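Local coordinates for protein membrane attack complex assembly inhibitor BGA71 (Borreliella bavariensis, PDB 6FMH) that inhibits assembly of the complement membrane attack complex and thereby probably helps the Lyme disease spirochaete, as one of its outer surface proteins, to evade the immune system, at residues Gln149-Lys154 with Glu182-Leu187; Lys119-Lys124 with His128-Lys133; Asn32-Gln37 with Thr64-Leu69; Ala43-Asp48 with Thr85-Leu90. One frame throughout, in Å; residues are numbered along the deposited sequence.

All four contacts lie in one all-helical domain. Contacts 1 and 3 sit nearest its middle, their centres about 10 and 11 Å from that of the chain, and touch through F151 and S68. Contact 1 is partly buried and the others buried, contact 2 even at about 27 Å from the centre, at the hairpin end beside the second subunit. Contacts 1 and 2 share helix 127-163. Contacts 3 and 4 alternate along the sequence. Contact 4 is built round aromatic rings, contact 1 adds a lysine and an asparagine to an aromatic pair, contact 3 combines an apolar touch with a phenol-carboxylate hydrogen bond, and contact 2 relies on small apolar surfaces and a long salt bridge.

Contact 1. Residues Gln149-Lys154 with Glu182-Leu187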
loop_
_atom_site.group_PDB
_atom_site.type_symbol
_atom_site.label_atom_id
_atom_site.label_comp_id
_atom_site.label_asym_id
_atom_site.label_seq_id
_atom_site.Cartn_x
_atom_site.Cartn_y
_atom_site.Cartn_z
ATOM N N GLN A 149 -11.754 -14.970 5.763
ATOM C CA GLN A 149 -13.138 -15.218 6.206
ATOM C C GLN A 149 -13.189 -16.432 7.110
ATOM O O GLN A 149 -13.978 -16.471 8.025
ATOM C CB GLN A 149 -14.092 -15.364 4.996
ATOM C CG GLN A 149 -14.567 -14.048 4.416
ATOM C CD GLN A 149 -15.110 -14.212 3.006
ATOM O OE1 GLN A 149 -15.821 -15.178 2.709
ATOM N NE2 GLN A 149 -14.772 -13.264 2.118
ATOM N N ASN A 150 -12.457 -17.486 6.750
ATOM C CA ASN A 150 -12.569 -18.741 7.516
ATOM C C ASN A 150 -11.934 -18.539 8.835
ATOM O O ASN A 150 -12.490 -18.939 9.850
ATOM C CB ASN A 150 -11.942 -19.934 6.806
ATOM C CG ASN A 150 -12.580 -20.229 5.476
ATOM O OD1 ASN A 150 -11.901 -20.631 4.514
ATOM N ND2 ASN A 150 -13.879 -20.083 5.397
ATOM N N PHE A 151 -10.813 -17.846 8.855
ATOM C CA PHE A 151 -10.240 -17.436 10.136
ATOM C C PHE A 151 -11.224 -16.648 11.019
ATOM O O PHE A 151 -11.299 -16.862 12.199
ATOM C CB PHE A 151 -8.976 -16.601 9.907
ATOM C CG PHE A 151 -8.494 -15.890 11.146
ATOM C CD1 PHE A 151 -7.648 -16.535 12.086
ATOM C CD2 PHE A 151 -8.881 -14.589 11.400
ATOM C CE1 PHE A 151 -7.221 -15.872 13.232
ATOM C CE2 PHE A 151 -8.447 -13.940 12.534
ATOM C CZ PHE A 151 -7.625 -14.570 13.461
ATOM N N ALA A 152 -11.942 -15.702 10.419
ATOM C CA ALA A 152 -12.871 -14.832 11.128
ATOM C C ALA A 152 -13.992 -15.663 11.722
ATOM O O ALA A 152 -14.401 -15.479 12.875
ATOM C CB ALA A 152 -13.406 -13.771 10.185
ATOM N N LYS A 153 -14.509 -16.583 10.916
ATOM C CA LYS A 153 -15.570 -17.464 11.376
ATOM C C LYS A 153 -15.041 -18.189 12.632
ATOM O O LYS A 153 -15.609 -18.051 13.710
ATOM C CB LYS A 153 -15.960 -18.427 10.281
ATOM C CG LYS A 153 -17.388 -18.943 10.356
ATOM C CD LYS A 153 -18.387 -17.931 9.765
ATOM C CE LYS A 153 -19.839 -18.469 9.856
ATOM N NZ LYS A 153 -20.867 -17.447 9.486
ATOM N N LYS A 154 -13.869 -18.801 12.499
ATOM C CA LYS A 154 -13.232 -19.457 13.597
ATOM C C LYS A 154 -13.010 -18.566 14.782
ATOM O O LYS A 154 -13.227 -18.985 15.911
ATOM C CB LYS A 154 -11.887 -20.021 13.186
ATOM C CG LYS A 154 -11.434 -21.172 14.079
ATOM C CD LYS A 154 -11.996 -22.488 13.592
ATOM C CE LYS A 154 -11.830 -23.604 14.601
ATOM N NZ LYS A 154 -13.112 -24.121 15.170
ATOM N N GLU A 182 -4.918 -26.118 18.773
ATOM C CA GLU A 182 -5.674 -27.057 17.932
ATOM C C GLU A 182 -6.602 -26.348 16.884
ATOM O O GLU A 182 -7.012 -26.957 15.878
ATOM C CB GLU A 182 -6.396 -28.141 18.794
ATOM C CG GLU A 182 -5.424 -28.959 19.714
ATOM C CD GLU A 182 -4.214 -29.614 18.983
ATOM O OE1 GLU A 182 -4.457 -30.372 18.022
ATOM O OE2 GLU A 182 -3.011 -29.391 19.353
ATOM N N ASN A 183 -6.903 -25.062 17.092
ATOM C CA ASN A 183 -7.807 -24.353 16.193
ATOM C C ASN A 183 -7.099 -23.349 15.332
ATOM O O ASN A 183 -7.701 -22.708 14.487
ATOM C CB ASN A 183 -8.893 -23.699 17.017
ATOM C CG ASN A 183 -9.746 -24.719 17.691
ATOM O OD1 ASN A 183 -10.617 -25.364 17.041
ATOM N ND2 ASN A 183 -9.611 -24.830 18.999
ATOM N N TYR A 184 -5.819 -23.146 15.597
ATOM C CA TYR A 184 -5.039 -22.239 14.788
ATOM C C TYR A 184 -3.709 -22.848 14.416
ATOM O O TYR A 184 -2.683 -22.223 14.585
ATOM C CB TYR A 184 -4.923 -20.896 15.538
ATOM C CG TYR A 184 -6.309 -20.279 15.784
ATOM C CD1 TYR A 184 -6.954 -19.579 14.791
ATOM C CD2 TYR A 184 -6.946 -20.436 16.974
ATOM C CE1 TYR A 184 -8.190 -19.021 15.002
ATOM C CE2 TYR A 184 -8.199 -19.910 17.197
ATOM C CZ TYR A 184 -8.824 -19.195 16.215
ATOM O OH TYR A 184 -10.080 -18.624 16.463
ATOM N N LYS A 185 -3.736 -24.092 13.978
ATOM C CA LYS A 185 -2.539 -24.915 13.779
ATOM C C LYS A 185 -1.625 -24.319 12.760
ATOM O O LYS A 185 -0.412 -24.185 12.956
ATOM C CB LYS A 185 -2.913 -26.291 13.226
ATOM C CG LYS A 185 -3.273 -27.333 14.274
ATOM C CD LYS A 185 -3.199 -28.772 13.741
ATOM C CE LYS A 185 -2.738 -29.807 14.784
ATOM N NZ LYS A 185 -3.430 -31.137 14.639
ATOM N N THR A 186 -2.256 -23.938 11.669
ATOM C CA THR A 186 -1.570 -23.538 10.480
ATOM C C THR A 186 -2.463 -22.554 9.656
ATOM O O THR A 186 -3.669 -22.709 9.579
ATOM C CB THR A 186 -1.203 -24.847 9.709
ATOM O OG1 THR A 186 -0.122 -24.602 8.829
ATOM C CG2 THR A 186 -2.346 -25.395 8.913
ATOM N N LEU A 187 -1.838 -21.566 9.052
ATOM C CA LEU A 187 -2.443 -20.766 7.978
ATOM C C LEU A 187 -3.237 -21.611 6.942
ATOM O O LEU A 187 -4.401 -21.322 6.643
ATOM C CB LEU A 187 -1.337 -19.999 7.242
ATOM C CG LEU A 187 -1.671 -19.217 5.993
ATOM C CD1 LEU A 187 -2.459 -17.985 6.379
ATOM C CD2 LEU A 187 -0.395 -18.809 5.279
#
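Y184 reaches from the turn that follows helix 173-183 and lays its ring between F151 and K154 of helix 127-163. Its CE1 comes 3.7 Å from F151 CE1, and the ring centroids are 5.8 Å apart with the planes inclined at 63°, an oblique aromatic pair that is neither a stack nor a T-shape. On the K154 side the aliphatic part of the lysine runs obliquely past the phenol end, with CG 3.7 Å from Y184 OH. Farther along, the lysine chain crosses N183 at about a right angle, and K154 CE approaches N183 OD1 to 3.2 Å. F151 has CG anti to its backbone N (chi1 167°), which brings its ring within range of the tyrosine although the CB itself does not aim there.

Partners one step out fix the polar ends. T158 OG1 is hydrogen-bonded both to Y184 OH and to the carbonyl of K154, so one hydroxyl ties the phenol to the helix backbone. The ammonium of K154 forms a salt bridge with E157, about one turn further along the same helix, and N183 ND2 bonds to the carbonyl of Y179. Beyond these, F99 on helix 90-123 packs edge-to-face with Y184 and also touches F151, which is further covered by V104 and I107 of that helix and by T64 and S68 of helix 55-68.

Contact 2. Residues Lys119-Lys124 with His128-Lys133; sequences KEAIIK and HTQNQK
K133 and E120 reach across the hairpin from facing helices, their side chains meeting at about a right angle. The lysine is extended beyond CG, which carries its ammonium over the surface of A121 to the glutamate: K133 NZ stands 3.7 Å from E120 OE1, a long salt bridge. On the way K133 CD passes 4.4 Å from A121 CB. That methyl points at helix 127-163 and has a second neighbour in the aliphatic part of Q130, whose CG is 4.5 Å from A121 CB. Q130 itself, with CG anti to its backbone N (chi1 -158°), reaches toward helix 90-123 beside the A121 carbonyl.

The short helical segments run antiparallel at 156° with axes 9.3 Å apart at closest approach, and A121 and Q130 are the nearest pair, CA to CA 5.5 Å. This is the closed end of the alpha-alpha hairpin formed by helices 90-123 and 127-163. L13 touches Q130, A17 covers I122, and Y109 of the second subunit packs on E120. The stronger partner of the K133 ammonium is D125 in the connecting turn, with which it forms a salt bridge; E120 adds a longer, weaker attraction, so the lysine probably offsets negative charge from both carboxylates.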
loop_
_atom_site.group_PDB
_atom_site.type_symbol
_atom_site.label_atom_id
_atom_site.label_comp_id
_atom_site.label_asym_id
_atom_site.label_seq_id
_atom_site.Cartn_x
_atom_site.Cartn_y
_atom_site.Cartn_z
ATOM N N LYS A 119 -1.081 -4.777 -8.665
ATOM C CA LYS A 119 -0.723 -3.438 -8.998
ATOM C C LYS A 119 0.391 -3.405 -10.013
ATOM O O LYS A 119 0.366 -2.606 -10.895
ATOM C CB LYS A 119 -0.387 -2.657 -7.745
ATOM C CG LYS A 119 -1.585 -2.143 -6.991
ATOM C CD LYS A 119 -1.173 -1.639 -5.657
ATOM C CE LYS A 119 -2.284 -0.936 -4.951
ATOM N NZ LYS A 119 -1.827 -0.379 -3.678
ATOM N N GLU A 120 1.358 -4.297 -9.897
ATOM C CA GLU A 120 2.433 -4.476 -10.856
ATOM C C GLU A 120 2.023 -4.829 -12.242
ATOM O O GLU A 120 2.647 -4.449 -13.154
ATOM C CB GLU A 120 3.353 -5.578 -10.387
ATOM C CG GLU A 120 4.503 -5.898 -11.327
ATOM C CD GLU A 120 5.186 -7.154 -10.980
ATOM O OE1 GLU A 120 4.515 -8.045 -10.608
ATOM O OE2 GLU A 120 6.384 -7.243 -11.069
ATOM N N ALA A 121 1.018 -5.646 -12.393
ATOM C CA ALA A 121 0.482 -5.975 -13.677
ATOM C C ALA A 121 -0.279 -4.827 -14.270
ATOM O O ALA A 121 -0.201 -4.599 -15.411
ATOM C CB ALA A 121 -0.396 -7.182 -13.571
ATOM N N ILE A 122 -1.028 -4.104 -13.476
ATOM C CA ILE A 122 -1.716 -2.946 -13.997
ATOM C C ILE A 122 -0.733 -1.902 -14.581
ATOM O O ILE A 122 -0.856 -1.499 -15.749
ATOM C CB ILE A 122 -2.531 -2.288 -12.906
ATOM C CG1 ILE A 122 -3.714 -3.170 -12.536
ATOM C CG2 ILE A 122 -3.075 -0.947 -13.358
ATOM C CD1 ILE A 122 -4.518 -2.628 -11.368
ATOM N N ILE A 123 0.301 -1.576 -13.809
ATOM C CA ILE A 123 1.223 -0.489 -14.131
ATOM C C ILE A 123 2.363 -0.861 -15.071
ATOM O O ILE A 123 2.486 -0.336 -16.149
ATOM C CB ILE A 123 1.839 0.139 -12.861
ATOM C CG1 ILE A 123 0.765 0.784 -12.013
ATOM C CG2 ILE A 123 2.848 1.219 -13.224
ATOM C CD1 ILE A 123 1.239 1.227 -10.654
ATOM N N LYS A 124 3.206 -1.772 -14.654
ATOM C CA LYS A 124 4.406 -2.131 -15.428
ATOM C C LYS A 124 4.191 -2.999 -16.672
ATOM O O LYS A 124 4.997 -2.927 -17.601
ATOM C CB LYS A 124 5.429 -2.810 -14.516
ATOM C CG LYS A 124 6.307 -1.783 -13.837
ATOM C CD LYS A 124 7.470 -1.443 -14.739
ATOM C CE LYS A 124 8.133 -0.151 -14.325
ATOM N NZ LYS A 124 9.131 0.304 -15.335
ATOM N N HIS A 128 -0.820 -7.992 -22.907
ATOM C CA HIS A 128 -0.626 -9.416 -23.187
ATOM C C HIS A 128 -0.214 -10.144 -21.925
ATOM O O HIS A 128 -0.888 -11.073 -21.485
ATOM C CB HIS A 128 0.430 -9.659 -24.285
ATOM C CG HIS A 128 0.747 -11.106 -24.484
ATOM N ND1 HIS A 128 -0.230 -12.042 -24.724
ATOM C CD2 HIS A 128 1.914 -11.788 -24.426
ATOM C CE1 HIS A 128 0.325 -13.237 -24.842
ATOM N NE2 HIS A 128 1.623 -13.113 -24.640
ATOM N N THR A 129 0.922 -9.748 -21.378
ATOM C CA THR A 129 1.346 -10.241 -20.077
ATOM C C THR A 129 0.177 -10.144 -19.100
ATOM O O THR A 129 -0.259 -11.151 -18.529
ATOM C CB THR A 129 2.567 -9.451 -19.578
ATOM O OG1 THR A 129 3.713 -9.948 -20.271
ATOM C CG2 THR A 129 2.777 -9.616 -18.098
ATOM N N GLN A 130 -0.367 -8.936 -18.983
ATOM C CA GLN A 130 -1.468 -8.650 -18.078
ATOM C C GLN A 130 -2.534 -9.675 -18.123
ATOM O O GLN A 130 -3.064 -10.055 -17.088
ATOM C CB GLN A 130 -2.118 -7.348 -18.442
ATOM C CG GLN A 130 -2.887 -6.739 -17.292
ATOM C CD GLN A 130 -3.114 -5.283 -17.543
ATOM O OE1 GLN A 130 -2.161 -4.484 -17.654
ATOM N NE2 GLN A 130 -4.372 -4.919 -17.656
ATOM N N ASN A 131 -2.841 -10.114 -19.328
ATOM C CA ASN A 131 -3.816 -11.177 -19.536
ATOM C C ASN A 131 -3.344 -12.599 -19.170
ATOM O O ASN A 131 -4.157 -13.469 -18.827
ATOM C CB ASN A 131 -4.372 -11.084 -20.962
ATOM C CG ASN A 131 -5.405 -9.965 -21.087
ATOM O OD1 ASN A 131 -6.068 -9.612 -20.103
ATOM N ND2 ASN A 131 -5.544 -9.406 -22.270
ATOM N N GLN A 132 -2.039 -12.807 -19.193
ATOM C CA GLN A 132 -1.473 -14.089 -18.854
ATOM C C GLN A 132 -1.624 -14.269 -17.339
ATOM O O GLN A 132 -2.401 -15.116 -16.883
ATOM C CB GLN A 132 -0.024 -14.104 -19.313
ATOM C CG GLN A 132 0.332 -15.351 -20.063
ATOM C CD GLN A 132 1.255 -15.090 -21.221
ATOM O OE1 GLN A 132 0.814 -14.930 -22.341
ATOM N NE2 GLN A 132 2.546 -15.067 -20.955
ATOM N N LYS A 133 -0.945 -13.396 -16.585
ATOM C CA LYS A 133 -1.040 -13.217 -15.104
ATOM C C LYS A 133 -2.449 -13.109 -14.508
ATOM O O LYS A 133 -2.662 -13.429 -13.328
ATOM C CB LYS A 133 -0.316 -11.927 -14.783
ATOM C CG LYS A 133 1.173 -12.087 -14.655
ATOM C CD LYS A 133 1.901 -10.761 -14.645
ATOM C CE LYS A 133 3.291 -10.889 -14.047
ATOM N NZ LYS A 133 3.994 -9.604 -13.914
#

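Contact 3. Residues Asn32-Gln37 with Thr64-Leu69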
loop_
_atom_site.group_PDB
_atom_site.type_symbol
_atom_site.label_atom_id
_atom_site.label_comp_id
_atom_site.label_asym_id
_atom_site.label_seq_id
_atom_site.Cartn_x
_atom_site.Cartn_y
_atom_site.Cartn_z
ATOM N N ASN A 32 -8.700 2.982 13.346
ATOM C CA ASN A 32 -8.236 4.162 14.013
ATOM C C ASN A 32 -9.307 4.760 14.891
ATOM O O ASN A 32 -8.990 5.283 15.964
ATOM C CB ASN A 32 -7.782 5.189 13.001
ATOM C CG ASN A 32 -6.473 4.815 12.365
ATOM O OD1 ASN A 32 -5.613 4.222 13.021
ATOM N ND2 ASN A 32 -6.293 5.156 11.125
ATOM N N GLU A 33 -10.573 4.646 14.478
ATOM C CA GLU A 33 -11.691 5.043 15.329
ATOM C C GLU A 33 -11.644 4.305 16.627
ATOM O O GLU A 33 -11.530 4.906 17.691
ATOM C CB GLU A 33 -13.058 4.771 14.664
ATOM C CG GLU A 33 -13.569 6.015 14.010
ATOM C CD GLU A 33 -15.041 6.022 13.676
ATOM O OE1 GLU A 33 -15.808 5.153 14.171
ATOM O OE2 GLU A 33 -15.427 6.979 12.937
ATOM N N ILE A 34 -11.834 3.007 16.534
ATOM C CA ILE A 34 -11.819 2.122 17.681
ATOM C C ILE A 34 -10.655 2.375 18.600
ATOM O O ILE A 34 -10.836 2.509 19.811
ATOM C CB ILE A 34 -11.740 0.695 17.182
ATOM C CG1 ILE A 34 -13.111 0.238 16.749
ATOM C CG2 ILE A 34 -11.158 -0.237 18.235
ATOM C CD1 ILE A 34 -13.099 -1.205 16.287
ATOM N N ASP A 35 -9.466 2.460 18.011
ATOM C CA ASP A 35 -8.235 2.689 18.754
ATOM C C ASP A 35 -8.129 4.083 19.377
ATOM O O ASP A 35 -7.393 4.268 20.348
ATOM C CB ASP A 35 -7.028 2.478 17.841
ATOM C CG ASP A 35 -6.802 1.024 17.497
ATOM O OD1 ASP A 35 -7.526 0.127 18.005
ATOM O OD2 ASP A 35 -5.841 0.768 16.750
ATOM N N ALA A 36 -8.832 5.055 18.819
ATOM C CA ALA A 36 -8.783 6.424 19.339
ATOM C C ALA A 36 -9.323 6.508 20.761
ATOM O O ALA A 36 -8.954 7.393 21.524
ATOM C CB ALA A 36 -9.531 7.381 18.415
ATOM N N GLN A 37 -10.145 5.537 21.112
ATOM C CA GLN A 37 -10.779 5.460 22.411
ATOM C C GLN A 37 -9.942 4.746 23.508
ATOM O O GLN A 37 -10.493 4.246 24.497
ATOM C CB GLN A 37 -12.157 4.748 22.210
ATOM C CG GLN A 37 -13.132 5.556 21.301
ATOM C CD GLN A 37 -13.685 6.711 22.060
ATOM O OE1 GLN A 37 -13.415 7.920 21.815
ATOM N NE2 GLN A 37 -14.465 6.352 23.026
ATOM N N THR A 64 -6.850 -7.657 10.146
ATOM C CA THR A 64 -7.470 -9.007 10.129
ATOM C C THR A 64 -8.361 -9.258 11.311
ATOM O O THR A 64 -9.489 -9.618 11.177
ATOM C CB THR A 64 -6.419 -10.145 10.017
ATOM O OG1 THR A 64 -5.956 -10.245 8.657
ATOM C CG2 THR A 64 -7.049 -11.471 10.342
ATOM N N ILE A 65 -7.860 -8.912 12.479
ATOM C CA ILE A 65 -8.588 -9.170 13.736
ATOM C C ILE A 65 -9.863 -8.377 13.820
ATOM O O ILE A 65 -10.929 -8.937 13.987
ATOM C CB ILE A 65 -7.723 -8.818 14.981
ATOM C CG1 ILE A 65 -6.430 -9.629 15.019
ATOM C CG2 ILE A 65 -8.514 -9.013 16.275
ATOM C CD1 ILE A 65 -6.530 -10.919 15.748
ATOM N N TYR A 66 -9.742 -7.061 13.674
ATOM C CA TYR A 66 -10.859 -6.135 13.877
ATOM C C TYR A 66 -11.923 -6.374 12.860
ATOM O O TYR A 66 -13.120 -6.289 13.162
ATOM C CB TYR A 66 -10.375 -4.703 13.775
ATOM C CG TYR A 66 -9.598 -4.154 14.980
ATOM C CD1 TYR A 66 -8.902 -4.968 15.835
ATOM C CD2 TYR A 66 -9.589 -2.793 15.229
ATOM C CE1 TYR A 66 -8.196 -4.458 16.887
ATOM C CE2 TYR A 66 -8.907 -2.262 16.290
ATOM C CZ TYR A 66 -8.216 -3.111 17.130
ATOM O OH TYR A 66 -7.488 -2.581 18.167
ATOM N N SER A 67 -11.505 -6.621 11.630
ATOM C CA SER A 67 -12.481 -6.869 10.553
ATOM C C SER A 67 -13.136 -8.176 10.884
ATOM O O SER A 67 -14.309 -8.349 10.583
ATOM C CB SER A 67 -11.844 -6.895 9.132
ATOM O OG SER A 67 -11.102 -8.085 8.931
ATOM N N SER A 68 -12.369 -9.099 11.446
ATOM C CA SER A 68 -12.893 -10.415 11.774
ATOM C C SER A 68 -13.923 -10.380 12.890
ATOM O O SER A 68 -14.928 -11.092 12.861
ATOM C CB SER A 68 -11.768 -11.379 12.166
ATOM O OG SER A 68 -10.945 -11.745 11.043
ATOM N N LEU A 69 -13.679 -9.528 13.865
ATOM C CA LEU A 69 -14.589 -9.335 14.978
ATOM C C LEU A 69 -15.483 -8.134 14.772
ATOM O O LEU A 69 -16.123 -7.640 15.715
ATOM C CB LEU A 69 -13.816 -9.120 16.248
ATOM C CG LEU A 69 -12.873 -10.262 16.589
ATOM C CD1 LEU A 69 -12.017 -9.849 17.765
ATOM C CD2 LEU A 69 -13.685 -11.491 16.918
#
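D35 and Y66 are joined by the hydrogen bond of this contact, in which the phenol donates: Y66 OH to D35 OD1 is 2.7 Å. The oxygen receives it on its syn lone pair, the side facing OD2, and lies at the edge of the tyrosine ring, in its plane. The carboxylate stands almost perpendicular to that ring, the two planes being 88° apart. D35 reaches this place with CG beside its backbone N and anti to its carbonyl carbon (chi1 -72°), for its CB does not aim at the other helix whereas the end of the side chain does.

I34 sets its apolar branches alongside the ring. CG2 is anti to the backbone N and meets Y66 CE2 at 3.6 Å, while CD1, at the end of the other branch, lies 4.0 Å from Y66 CD2. The ring, twisted to a chi2 of 26°, thus turns its CD2-CE2 side to isoleucine and its hydroxyl to aspartate. The contact fastens the last turn of helix 12-36 to the C-terminal end of helix 55-68, and I76 of helix 73-88 borders it, packing with Y71 on both I34 and Y66.

Within helix 55-68, S68 folds its hydroxyl back to the T64 carbonyl, S68 OG lying 2.6 Å from T64 O. S68 N bonds to the same oxygen at 2.9 Å, and the two donors come from opposite faces of the carbonyl plane.

D35 also has K62 as a salt-bridge partner, through OD2. Its carboxylate therefore shares its charge between a lysine and a phenol, an arrangement that probably stabilises the ionised aspartate and polarises the tyrosine hydroxyl.

Contact 4. Residues Ala43-Asp48 with Thr85-Leu90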
loop_
_atom_site.group_PDB
_atom_site.type_symbol
_atom_site.label_atom_id
_atom_site.label_comp_id
_atom_site.label_asym_id
_atom_site.label_seq_id
_atom_site.Cartn_x
_atom_site.Cartn_y
_atom_site.Cartn_z
ATOM N N ALA A 43 -1.003 -3.654 23.519
ATOM C CA ALA A 43 -0.056 -2.989 24.426
ATOM C C ALA A 43 0.977 -3.939 24.976
ATOM O O ALA A 43 2.175 -3.677 24.916
ATOM C CB ALA A 43 -0.799 -2.330 25.582
ATOM N N THR A 44 0.504 -5.033 25.559
ATOM C CA THR A 44 1.387 -6.090 26.097
ATOM C C THR A 44 2.482 -6.588 25.134
ATOM O O THR A 44 3.622 -6.814 25.558
ATOM C CB THR A 44 0.538 -7.300 26.572
ATOM O OG1 THR A 44 -0.421 -6.867 27.562
ATOM C CG2 THR A 44 1.404 -8.417 27.161
ATOM N N PHE A 45 2.159 -6.684 23.853
ATOM C CA PHE A 45 3.158 -7.059 22.823
ATOM C C PHE A 45 4.113 -5.918 22.481
ATOM O O PHE A 45 5.262 -6.154 22.107
ATOM C CB PHE A 45 2.465 -7.511 21.549
ATOM C CG PHE A 45 1.611 -8.705 21.761
ATOM C CD1 PHE A 45 2.171 -9.980 21.732
ATOM C CD2 PHE A 45 0.270 -8.553 22.143
ATOM C CE1 PHE A 45 1.405 -11.078 22.005
ATOM C CE2 PHE A 45 -0.489 -9.660 22.446
ATOM C CZ PHE A 45 0.072 -10.922 22.374
ATOM N N LYS A 46 3.607 -4.687 22.591
ATOM C CA LYS A 46 4.376 -3.476 22.412
ATOM C C LYS A 46 5.405 -3.324 23.510
ATOM O O LYS A 46 6.522 -2.907 23.283
ATOM C CB LYS A 46 3.442 -2.251 22.422
ATOM C CG LYS A 46 2.772 -1.903 21.096
ATOM C CD LYS A 46 2.351 -0.454 21.103
ATOM C CE LYS A 46 1.621 -0.026 19.815
ATOM N NZ LYS A 46 0.370 0.747 20.025
ATOM N N ALA A 47 5.046 -3.713 24.717
ATOM C CA ALA A 47 5.949 -3.580 25.863
ATOM C C ALA A 47 7.054 -4.625 25.835
ATOM O O ALA A 47 7.976 -4.549 26.639
ATOM C CB ALA A 47 5.168 -3.656 27.165
ATOM N N ASP A 48 6.968 -5.583 24.901
ATOM C CA ASP A 48 7.930 -6.669 24.796
ATOM C C ASP A 48 9.225 -6.247 24.098
ATOM O O ASP A 48 9.216 -5.779 22.975
ATOM C CB ASP A 48 7.285 -7.840 24.049
ATOM C CG ASP A 48 8.231 -9.006 23.849
ATOM O OD1 ASP A 48 9.394 -8.864 24.211
ATOM O OD2 ASP A 48 7.851 -10.036 23.281
ATOM N N THR A 85 -3.568 -13.403 28.919
ATOM C CA THR A 85 -3.459 -14.596 29.755
ATOM C C THR A 85 -2.297 -15.486 29.265
ATOM O O THR A 85 -1.434 -15.859 30.048
ATOM C CB THR A 85 -4.760 -15.398 29.688
ATOM O OG1 THR A 85 -5.871 -14.500 29.910
ATOM C CG2 THR A 85 -4.792 -16.540 30.683
ATOM N N LEU A 86 -2.306 -15.822 27.977
ATOM C CA LEU A 86 -1.335 -16.757 27.405
ATOM C C LEU A 86 0.062 -16.177 27.503
ATOM O O LEU A 86 1.005 -16.897 27.849
ATOM C CB LEU A 86 -1.660 -17.090 25.934
ATOM C CG LEU A 86 -2.904 -17.926 25.666
ATOM C CD1 LEU A 86 -3.227 -18.054 24.184
ATOM C CD2 LEU A 86 -2.782 -19.302 26.276
ATOM N N TYR A 87 0.171 -14.879 27.224
ATOM C CA TYR A 87 1.433 -14.155 27.290
ATOM C C TYR A 87 1.991 -14.129 28.708
ATOM O O TYR A 87 3.181 -14.329 28.922
ATOM C CB TYR A 87 1.242 -12.703 26.832
ATOM C CG TYR A 87 2.511 -11.914 26.701
ATOM C CD1 TYR A 87 3.098 -11.296 27.813
ATOM C CD2 TYR A 87 3.134 -11.777 25.484
ATOM C CE1 TYR A 87 4.284 -10.583 27.713
ATOM C CE2 TYR A 87 4.296 -11.041 25.377
ATOM C CZ TYR A 87 4.874 -10.455 26.501
ATOM O OH TYR A 87 6.052 -9.728 26.409
ATOM N N ASN A 88 1.134 -13.888 29.687
ATOM C CA ASN A 88 1.588 -13.843 31.065
ATOM C C ASN A 88 1.948 -15.186 31.682
ATOM O O ASN A 88 2.479 -15.217 32.800
ATOM C CB ASN A 88 0.576 -13.137 31.945
ATOM C CG ASN A 88 0.464 -11.710 31.616
ATOM O OD1 ASN A 88 1.447 -11.095 31.195
ATOM N ND2 ASN A 88 -0.718 -11.147 31.781
ATOM N N LYS A 89 1.668 -16.280 30.988
ATOM C CA LYS A 89 2.179 -17.573 31.402
ATOM C C LYS A 89 3.342 -17.954 30.524
ATOM O O LYS A 89 3.155 -18.409 29.406
ATOM C CB LYS A 89 1.094 -18.630 31.334
ATOM C CG LYS A 89 0.282 -18.705 32.622
ATOM C CD LYS A 89 0.994 -19.583 33.627
ATOM C CE LYS A 89 0.160 -19.811 34.877
ATOM N NZ LYS A 89 0.882 -20.728 35.800
ATOM N N LEU A 90 4.536 -17.829 31.072
ATOM C CA LEU A 90 5.763 -18.118 30.351
ATOM C C LEU A 90 5.669 -19.391 29.514
ATOM O O LEU A 90 5.948 -19.364 28.322
ATOM C CB LEU A 90 6.922 -18.210 31.325
ATOM C CG LEU A 90 7.319 -16.867 31.924
ATOM C CD1 LEU A 90 8.434 -17.061 32.925
ATOM C CD2 LEU A 90 7.703 -15.807 30.918
#
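Y87 and T44 come together through their first torsions: CG of the tyrosine is anti to its backbone N (chi1 -173°), and the threonine likewise holds CG2 anti to its own, leaving OG1 beside the nitrogen. The methyl is thereby set over one face of the tyrosine ring, with T44 CG2 3.6 Å from the Y87 ring centroid and 20° off the normal, the geometry of a CH-pi contact. F45 meets the same ring differently. The Y87 edge is directed at the F45 face, centroids 5.5 Å apart and planes at 76°, an edge-to-face pair in which F45 CE1 and Y87 CD2 are 3.9 Å apart.

The contact packs the short helix 43-46, which lies between helices 12-36 and 55-68 in the chain, against the last turn of helix 73-88. S96 of helix 90-123 touches both F45 and Y87, so a third helix borders the pair.

At the phenol end D48 crosses obliquely, its CB 3.3 Å from Y87 OH, and no hydrogen bond joins the two side chains. T44 turns its hydroxyl to E84, to which OG1 is hydrogen-bonded, and R93 makes a cation-pi interaction with the Y87 ring while its NE is hydrogen-bonded to the carbonyl of the same tyrosine.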